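Local coordinates for protein blood group a-and b-cleaving endo-beta-galactosidase (Streptococcus pneumoniae, PDB 2YGL) that belongs to an enzyme that cleaves blood group A and B antigens, and as a tandem pair of CBM51 modules probably binds their carbohydrate, at residues Leu47-Asp52 and Thr130-Phe134. Numbering follows the deposited sequence.
Sequences LLTSDD and TQAQF
The carbonyl of L48 and the amide of A132 make the central link here: A132 N donates to L48 O at 2.8 Å. The same oxygen also receives a CA-H...O contact from Q131 CA at 3.4 Å, so two successive residues converge on one carbonyl. Directly beside this bond lies the compact apolar part, where the methyl of A132 sits against the inward-facing L47, A132 CB being 3.8 Å from L47 CD1. L48 N reaches across too, through a water that also meets T130 O, so the two links of L48 fall on either side of Q131 in sequence.

Outward from there the contact becomes polar and looser. Q131 stretches its chain (chi2 -178°) across the turn that follows L48, ending at D52. Q131 NE2 passes 3.2 Å from T49 O at an angle too poor for a hydrogen bond and gives its bond to D52 OD1 instead, at 2.9 Å; it leaves within the amide plane but reaches the carboxylate from above, the two flat groups standing nearly perpendicular at 84°. The other end of the amide, Q131 OE1, accepts from a second water at 2.7 Å that is also bonded to S50 OG. Within the turn D52 N makes a weak bond to T49 O; S50, D51 and D52 are all exposed, so this is the solvent side of the contact.

In the first of the two NPCBM modules, a two-sheet beta-sandwich as in CBM51 modules, this surface contact joins the turn of the hairpin formed by strands 45-48 and 54-57 to the lead-in of strand 133-138. The hairpin lies over the sheet containing strands 82-87, 133-138 and 160-171: L47, paired through its backbone with K55, turns its side chain onto Y86, V162 and A164, while Q133 begins the antiparallel pairing with I87 of strand 82-87.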
loop_
_atom_site.group_PDB
_atom_site.type_symbol
_atom_site.label_atom_id
_atom_site.label_comp_id
_atom_site.label_asym_id
_atom_site.label_seq_id
_atom_site.Cartn_x
_atom_site.Cartn_y
_atom_site.Cartn_z
ATOM N N LEU A 47 -6.691 -31.730 5.309
ATOM C CA LEU A 47 -6.580 -32.180 3.929
ATOM C C LEU A 47 -5.419 -33.138 3.761
ATOM O O LEU A 47 -4.438 -33.090 4.514
ATOM C CB LEU A 47 -6.399 -30.987 2.985
ATOM C CG LEU A 47 -7.632 -30.143 2.655
ATOM C CD1 LEU A 47 -7.249 -28.909 1.835
ATOM C CD2 LEU A 47 -8.667 -30.973 1.921
ATOM N N LEU A 48 -5.545 -34.008 2.766
ATOM C CA LEU A 48 -4.465 -34.886 2.358
ATOM C C LEU A 48 -3.452 -34.073 1.557
ATOM O O LEU A 48 -3.797 -33.457 0.546
ATOM C CB LEU A 48 -5.025 -36.027 1.508
ATOM C CG LEU A 48 -4.294 -37.367 1.433
ATOM C CD1 LEU A 48 -4.232 -38.040 2.799
ATOM C CD2 LEU A 48 -5.003 -38.266 0.437
ATOM N N THR A 49 -2.209 -34.051 2.024
ATOM C CA THR A 49 -1.140 -33.369 1.302
ATOM C C THR A 49 -0.267 -34.388 0.558
ATOM O O THR A 49 -0.660 -35.548 0.408
ATOM C CB THR A 49 -0.311 -32.433 2.232
ATOM O OG1 THR A 49 0.599 -31.658 1.443
ATOM C CG2 THR A 49 0.468 -33.215 3.278
ATOM N N SER A 50 0.900 -33.953 0.089
ATOM C CA SER A 50 1.821 -34.832 -0.626
ATOM C C SER A 50 2.285 -35.991 0.255
ATOM O O SER A 50 2.388 -35.852 1.479
ATOM C CB SER A 50 3.017 -34.045 -1.160
ATOM O OG SER A 50 3.730 -34.819 -2.107
ATOM N N ASP A 51 2.552 -37.131 -0.384
ATOM C CA ASP A 51 2.862 -38.399 0.295
ATOM C C ASP A 51 1.742 -38.913 1.199
ATOM O O ASP A 51 1.989 -39.696 2.121
ATOM C CB ASP A 51 4.190 -38.326 1.058
ATOM C CG ASP A 51 5.346 -38.883 0.260
ATOM O OD1 ASP A 51 5.733 -38.250 -0.745
ATOM O OD2 ASP A 51 5.851 -39.964 0.628
ATOM N N ASP A 52 0.514 -38.477 0.915
ATOM C CA ASP A 52 -0.677 -38.889 1.667
ATOM C C ASP A 52 -0.622 -38.567 3.166
ATOM O O ASP A 52 -1.255 -39.243 3.982
ATOM C CB ASP A 52 -0.991 -40.376 1.429
ATOM C CG ASP A 52 -1.686 -40.620 0.102
ATOM O OD1 ASP A 52 -2.089 -39.635 -0.554
ATOM O OD2 ASP A 52 -1.840 -41.799 -0.281
ATOM N N THR A 130 -8.261 -37.241 -3.127
ATOM C CA THR A 130 -7.516 -36.320 -3.985
ATOM C C THR A 130 -6.710 -35.367 -3.110
ATOM O O THR A 130 -7.264 -34.692 -2.234
ATOM C CB THR A 130 -8.431 -35.510 -4.923
ATOM O OG1 THR A 130 -9.304 -36.399 -5.622
ATOM C CG2 THR A 130 -7.604 -34.729 -5.939
ATOM N N GLN A 131 -5.401 -35.330 -3.348
ATOM C CA GLN A 131 -4.498 -34.477 -2.584
ATOM C C GLN A 131 -4.784 -32.998 -2.848
ATOM O O GLN A 131 -5.264 -32.635 -3.925
ATOM C CB GLN A 131 -3.039 -34.826 -2.890
ATOM C CG GLN A 131 -2.633 -36.228 -2.427
ATOM C CD GLN A 131 -1.173 -36.549 -2.691
ATOM O OE1 GLN A 131 -0.493 -35.858 -3.456
ATOM N NE2 GLN A 131 -0.679 -37.604 -2.050
ATOM N N ALA A 132 -4.502 -32.162 -1.853
ATOM C CA ALA A 132 -4.838 -30.737 -1.896
ATOM C C ALA A 132 -4.119 -29.979 -3.009
ATOM O O ALA A 132 -2.968 -30.275 -3.326
ATOM C CB ALA A 132 -4.547 -30.092 -0.552
ATOM N N GLN A 133 -4.811 -29.011 -3.604
ATOM C CA GLN A 133 -4.193 -28.081 -4.546
ATOM C C GLN A 133 -3.990 -26.729 -3.872
ATOM O O GLN A 133 -4.885 -26.232 -3.185
ATOM C CB GLN A 133 -5.051 -27.913 -5.804
ATOM C CG GLN A 133 -5.083 -29.132 -6.728
ATOM C CD GLN A 133 -3.787 -29.333 -7.505
ATOM O OE1 GLN A 133 -2.994 -28.407 -7.676
ATOM N NE2 GLN A 133 -3.577 -30.549 -7.988
ATOM N N PHE A 134 -2.808 -26.147 -4.069
ATOM C CA PHE A 134 -2.487 -24.821 -3.545
ATOM C C PHE A 134 -2.780 -23.754 -4.592
ATOM O O PHE A 134 -2.326 -23.855 -5.736
ATOM C CB PHE A 134 -1.017 -24.753 -3.104
ATOM C CG PHE A 134 -0.591 -23.402 -2.577
ATOM C CD1 PHE A 134 -1.109 -22.907 -1.381
ATOM C CD2 PHE A 134 0.344 -22.637 -3.268
ATOM C CE1 PHE A 134 -0.713 -21.664 -0.890
ATOM C CE2 PHE A 134 0.751 -21.392 -2.786
ATOM C CZ PHE A 134 0.221 -20.904 -1.593
HETATM O O HOH W 1 -7.108 -33.513 0.397
HETATM O O HOH W 2 2.052 -36.660 -4.038
#